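Local structure of formimidoylglutamase (Bacillus subtilis, 3M1R) at residues Ala41-Pro46 against Pro123-Gly128; Asp153-Val158 against Asp245-Asp250. The protein catalyses the manganese-dependent hydrolysis of N-formimidoyl-L-glutamate to L-glutamate and formamide in histidine degradation. All coordinates share one frame; numbering follows the deposited sequence.

Contact 1 (Ala41-Pro46 against Pro123-Gly128)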
loop_
_atom_site.group_PDB
_atom_site.type_symbol
_atom_site.label_atom_id
_atom_site.label_comp_id
_atom_site.label_asym_id
_atom_site.label_seq_id
_atom_site.Cartn_x
_atom_site.Cartn_y
_atom_site.Cartn_z
ATOM N N ALA D 41 -23.219 25.025 -10.859
ATOM C CA ALA D 41 -23.032 23.907 -11.776
ATOM C C ALA D 41 -21.560 23.508 -11.743
ATOM O O ALA D 41 -20.680 24.380 -11.714
ATOM C CB ALA D 41 -23.457 24.284 -13.175
ATOM N N LEU D 42 -21.301 22.201 -11.727
ATOM C CA LEU D 42 -19.931 21.663 -11.635
ATOM C C LEU D 42 -19.160 21.711 -12.947
ATOM O O LEU D 42 -19.724 21.462 -14.021
ATOM C CB LEU D 42 -19.958 20.209 -11.166
ATOM C CG LEU D 42 -20.665 19.904 -9.847
ATOM C CD1 LEU D 42 -21.124 18.455 -9.837
ATOM C CD2 LEU D 42 -19.745 20.183 -8.671
ATOM N N ILE D 43 -17.867 22.012 -12.849
ATOM C CA ILE D 43 -16.961 21.914 -13.993
ATOM C C ILE D 43 -15.574 21.425 -13.544
ATOM O O ILE D 43 -15.030 21.900 -12.549
ATOM C CB ILE D 43 -16.861 23.259 -14.767
ATOM C CG1 ILE D 43 -16.156 23.064 -16.111
ATOM C CG2 ILE D 43 -16.150 24.319 -13.951
ATOM C CD1 ILE D 43 -16.163 24.310 -16.944
ATOM N N GLY D 44 -15.026 20.449 -14.266
ATOM C CA GLY D 44 -13.717 19.887 -13.949
ATOM C C GLY D 44 -12.591 20.526 -14.748
ATOM O O GLY D 44 -12.774 20.910 -15.917
ATOM N N VAL D 45 -11.433 20.666 -14.111
ATOM C CA VAL D 45 -10.231 21.215 -14.756
ATOM C C VAL D 45 -9.039 20.335 -14.370
ATOM O O VAL D 45 -8.304 20.655 -13.438
ATOM C CB VAL D 45 -9.942 22.654 -14.296
ATOM C CG1 VAL D 45 -8.715 23.240 -15.037
ATOM C CG2 VAL D 45 -11.165 23.541 -14.476
ATOM N N PRO D 46 -8.866 19.207 -15.070
ATOM C CA PRO D 46 -7.880 18.183 -14.721
ATOM C C PRO D 46 -6.455 18.527 -15.171
ATOM O O PRO D 46 -5.859 17.741 -15.905
ATOM C CB PRO D 46 -8.370 16.947 -15.491
ATOM C CG PRO D 46 -9.470 17.434 -16.420
ATOM C CD PRO D 46 -9.547 18.906 -16.336
ATOM N N PRO D 123 -19.892 29.000 -10.886
ATOM C CA PRO D 123 -19.002 27.845 -11.036
ATOM C C PRO D 123 -18.636 27.120 -9.733
ATOM O O PRO D 123 -18.296 27.749 -8.739
ATOM C CB PRO D 123 -17.750 28.453 -11.675
ATOM C CG PRO D 123 -18.262 29.641 -12.433
ATOM C CD PRO D 123 -19.367 30.200 -11.567
ATOM N N LEU D 124 -18.734 25.793 -9.763
ATOM C CA LEU D 124 -18.137 24.935 -8.756
ATOM C C LEU D 124 -17.008 24.241 -9.482
ATOM O O LEU D 124 -17.224 23.246 -10.169
ATOM C CB LEU D 124 -19.140 23.910 -8.211
ATOM C CG LEU D 124 -20.062 24.395 -7.074
ATOM C CD1 LEU D 124 -20.690 25.724 -7.417
ATOM C CD2 LEU D 124 -21.135 23.377 -6.745
ATOM N N ILE D 125 -15.808 24.799 -9.361
ATOM C CA ILE D 125 -14.658 24.314 -10.117
ATOM C C ILE D 125 -13.858 23.248 -9.376
ATOM O O ILE D 125 -13.369 23.459 -8.258
ATOM C CB ILE D 125 -13.710 25.470 -10.511
ATOM C CG1 ILE D 125 -14.517 26.658 -11.027
ATOM C CG2 ILE D 125 -12.691 24.993 -11.543
ATOM C CD1 ILE D 125 -13.704 27.945 -11.206
ATOM N N LEU D 126 -13.714 22.099 -10.012
ATOM C CA LEU D 126 -12.864 21.022 -9.474
ATOM C C LEU D 126 -11.492 20.986 -10.159
ATOM O O LEU D 126 -11.372 20.570 -11.312
ATOM C CB LEU D 126 -13.569 19.667 -9.630
ATOM C CG LEU D 126 -14.685 19.256 -8.641
ATOM C CD1 LEU D 126 -15.348 20.444 -7.975
ATOM C CD2 LEU D 126 -15.731 18.331 -9.283
ATOM N N GLY D 127 -10.453 21.417 -9.448
ATOM C CA GLY D 127 -9.092 21.244 -9.938
ATOM C C GLY D 127 -8.678 19.781 -9.841
ATOM O O GLY D 127 -9.405 18.972 -9.258
ATOM N N GLY D 128 -7.514 19.435 -10.389
ATOM C CA GLY D 128 -6.601 20.402 -10.967
ATOM C C GLY D 128 -5.665 20.989 -9.926
ATOM O O GLY D 128 -5.976 21.009 -8.743
#
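Val45 sends CG1 anti to its backbone N (chi1 -177°), which leaves CG2 beside that N and facing Ile125. Ile125 holds its own CG2 anti to the backbone N, and the two methyls meet, Val45 CG2 to Ile125 CG2 at 3.6 Å. The other branch of Ile125 runs alongside Ile43, both side chains pointing the same way. There Ile125 CG1 lies 4.1 Å from Ile43 CG2. On the other face, Leu42 reaches across with one methyl, its CD2 resting 3.8 Å from Leu124 CB. Gly44 pairs with Leu126 in the backbone and adds no side chain.

The backbones form a parallel pair, with axes 4.7 Å apart at closest and turned 25° from each other. Four bonds join them. Ala41 O accepts from Leu124 N at 3.1 Å, the donor standing above the carbonyl plane. Leu124 O accepts from Ile43 N at 3.0 Å. Leu126 N then gives a nearly straight bond to Ile43 O (2.9 Å, 173° at the hydrogen). Val45 N closes the series on Leu126 O at 2.8 Å. Beyond it Gly127 and Gly128 are joined by a cis peptide.

All touching residues are buried in the parallel sheet of this arginase-family α/β fold. Helix 60-69 covers the leucine face through Leu42 and Leu126. Helix 100-117 covers the face of Ile125 and Val45. Strand 87-93 pairs with the far edge of 41-45, and strand 283-289 with that of 123-127.

Contact 2 (Asp153-Val158 against Asp245-Asp250). With CA (calcium ion), chain B; CA (calcium ion), chain C.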
loop_
_atom_site.group_PDB
_atom_site.type_symbol
_atom_site.label_atom_id
_atom_site.label_comp_id
_atom_site.label_asym_id
_atom_site.label_seq_id
_atom_site.Cartn_x
_atom_site.Cartn_y
_atom_site.Cartn_z
ATOM N N ASP D 153 -5.141 29.059 1.924
ATOM C CA ASP D 153 -3.823 28.596 1.519
ATOM C C ASP D 153 -2.786 28.664 2.630
ATOM O O ASP D 153 -2.762 29.625 3.415
ATOM C CB ASP D 153 -3.328 29.420 0.312
ATOM C CG ASP D 153 -2.525 28.586 -0.649
ATOM O OD1 ASP D 153 -1.701 27.817 -0.141
ATOM O OD2 ASP D 153 -2.717 28.680 -1.881
ATOM N N ALA D 154 -1.930 27.639 2.699
ATOM C CA ALA D 154 -0.730 27.720 3.522
ATOM C C ALA D 154 0.305 28.634 2.866
ATOM O O ALA D 154 1.206 29.108 3.543
ATOM C CB ALA D 154 -0.097 26.302 3.742
ATOM N N HIS D 155 0.194 28.849 1.550
ATOM C CA HIS D 155 1.236 29.549 0.785
ATOM C C HIS D 155 0.713 30.770 0.054
ATOM O O HIS D 155 -0.436 30.788 -0.377
ATOM C CB HIS D 155 1.857 28.633 -0.271
ATOM C CG HIS D 155 2.100 27.240 0.204
ATOM N ND1 HIS D 155 1.103 26.286 0.234
ATOM C CD2 HIS D 155 3.207 26.642 0.687
ATOM C CE1 HIS D 155 1.596 25.151 0.685
ATOM N NE2 HIS D 155 2.868 25.336 0.981
ATOM N N HIS D 156 1.591 31.758 -0.139
ATOM C CA HIS D 156 1.236 33.007 -0.816
ATOM C C HIS D 156 0.907 32.777 -2.284
ATOM O O HIS D 156 0.006 33.419 -2.833
ATOM C CB HIS D 156 2.368 34.034 -0.703
ATOM C CG HIS D 156 2.588 34.541 0.691
ATOM N ND1 HIS D 156 1.631 35.250 1.385
ATOM C CD2 HIS D 156 3.658 34.449 1.517
ATOM C CE1 HIS D 156 2.095 35.563 2.581
ATOM N NE2 HIS D 156 3.327 35.090 2.686
ATOM N N ASP D 157 1.632 31.849 -2.905
ATOM C CA ASP D 157 1.492 31.553 -4.332
ATOM C C ASP D 157 1.763 32.736 -5.230
ATOM O O ASP D 157 1.034 32.960 -6.196
ATOM C CB ASP D 157 0.110 31.015 -4.667
ATOM C CG ASP D 157 -0.008 29.540 -4.414
ATOM O OD1 ASP D 157 0.965 28.938 -3.899
ATOM O OD2 ASP D 157 -1.074 28.977 -4.746
ATOM N N VAL D 158 2.815 33.476 -4.910
ATOM C CA VAL D 158 3.255 34.572 -5.742
ATOM C C VAL D 158 4.652 34.303 -6.319
ATOM O O VAL D 158 5.459 35.231 -6.468
ATOM C CB VAL D 158 3.255 35.889 -4.941
ATOM C CG1 VAL D 158 1.806 36.337 -4.643
ATOM C CG2 VAL D 158 4.063 35.730 -3.658
ATOM N N ASP D 245 -7.508 26.034 -1.590
ATOM C CA ASP D 245 -6.355 25.179 -1.805
ATOM C C ASP D 245 -6.336 24.245 -0.610
ATOM O O ASP D 245 -6.177 24.672 0.526
ATOM C CB ASP D 245 -5.088 26.019 -1.871
ATOM C CG ASP D 245 -3.823 25.182 -2.050
ATOM O OD1 ASP D 245 -3.767 23.999 -1.668
ATOM O OD2 ASP D 245 -2.869 25.739 -2.598
HETATM N N MSE D 246 -6.544 22.966 -0.871
HETATM C CA MSE D 246 -6.785 22.018 0.209
HETATM C C MSE D 246 -5.580 21.863 1.122
HETATM O O MSE D 246 -5.714 21.378 2.241
HETATM C CB MSE D 246 -7.251 20.657 -0.340
HETATM C CG MSE D 246 -8.654 20.698 -0.970
HETATM SE SE MSE D 246 -10.128 21.135 0.280
HETATM C CE MSE D 246 -10.163 19.415 1.218
ATOM N N ASP D 247 -4.405 22.304 0.676
ATOM C CA ASP D 247 -3.231 22.141 1.526
ATOM C C ASP D 247 -3.188 23.152 2.668
ATOM O O ASP D 247 -2.303 23.090 3.515
ATOM C CB ASP D 247 -1.912 22.075 0.733
ATOM C CG ASP D 247 -1.545 23.389 0.090
ATOM O OD1 ASP D 247 -1.966 24.468 0.601
ATOM O OD2 ASP D 247 -0.823 23.331 -0.933
ATOM N N VAL D 248 -4.178 24.038 2.719
ATOM C CA VAL D 248 -4.396 24.866 3.905
ATOM C C VAL D 248 -4.727 23.967 5.109
ATOM O O VAL D 248 -4.514 24.337 6.260
ATOM C CB VAL D 248 -5.552 25.869 3.675
ATOM C CG1 VAL D 248 -6.926 25.175 3.806
ATOM C CG2 VAL D 248 -5.456 27.031 4.638
ATOM N N LEU D 249 -5.251 22.777 4.826
ATOM C CA LEU D 249 -5.619 21.846 5.880
ATOM C C LEU D 249 -4.386 21.158 6.414
ATOM O O LEU D 249 -3.422 20.953 5.692
ATOM C CB LEU D 249 -6.595 20.777 5.366
ATOM C CG LEU D 249 -7.984 21.267 4.989
ATOM C CD1 LEU D 249 -8.692 20.242 4.106
ATOM C CD2 LEU D 249 -8.830 21.598 6.245
ATOM N N ASP D 250 -4.444 20.809 7.691
ATOM C CA ASP D 250 -3.404 20.070 8.366
ATOM C C ASP D 250 -3.221 18.695 7.742
ATOM O O ASP D 250 -4.201 18.046 7.330
ATOM C CB ASP D 250 -3.778 19.904 9.837
ATOM C CG ASP D 250 -2.646 19.329 10.666
ATOM O OD1 ASP D 250 -1.791 20.111 11.145
ATOM O OD2 ASP D 250 -2.616 18.100 10.843
HETATM CA CA CA B . -0.840 25.799 -1.022
HETATM CA CA CA C . -0.854 27.196 -3.067
#
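Asp153, from a loop, and Asp245, at the end of strand 239-245, bring their carboxylates together, the planes turned 66° apart. They are held by the two calcium ions between them. Asp245 CG lies anti to the backbone N (chi1 178°), which carries the carboxylate toward Asp153 and the ions. Asp245 OD2 bridges the metals, 2.5 Å from the calcium of chain C and 2.6 Å from that of chain B. Asp153 bridges with separate oxygens. Its OD1 binds the chain B ion at 2.4 Å, and Asp153 OD2 the chain C ion at 2.7 Å. The ions probably offset the repulsion of these crowded acids.

Asp153 OD1 also accepts from His155 N at 2.7 Å, which makes an Asx turn. This OD1 is shared between ion and N-H. Gln151, in the second shell, donates to Asp153 OD2. Next to this turn Val248 packs its CG2 against the backbone, 3.4 Å from Asp153 N.

The side of His155 is looser, and this residue is partly exposed. His155 ND1 binds the chain B ion at 2.4 Å, while Asp247 grips the same ion with both oxygens. The ring and the Asp247 carboxylate stand 70° apart, with His155 CE1 3.4 Å from Asp247 OD2. A di(hydroxyethyl)ether, probably from the crystallisation liquor, lies near His155 and is hydrogen-bonded to Asp247 O.

Asp157 chelates the chain C ion with both oxygens, and Asn130 joins that ion. This is the two-metal centre of the arginase family, here filled with calcium; the same ligands are inferred to hold the two manganese ions.

Contacts 1 and 2 are built on the same parallel sheet. Contact 1 lies within the sheet, whereas contact 2 sits in loops at the C-terminal ends of strands 147-152 and 239-245. Strand 283-289 separates strand 121-127 from strand 239-245. The two centres are 18 Å apart, and the nearest atoms stay about 8 Å apart without touching. The tie runs through the chain after Gly128. Two residues on, Asn130 joins Asp153, Asp157 and Asp245 at one calcium ion. Gly128 CA is about 12 Å from the nearer calcium ion. Contact 1 itself gives no ligand to the metals.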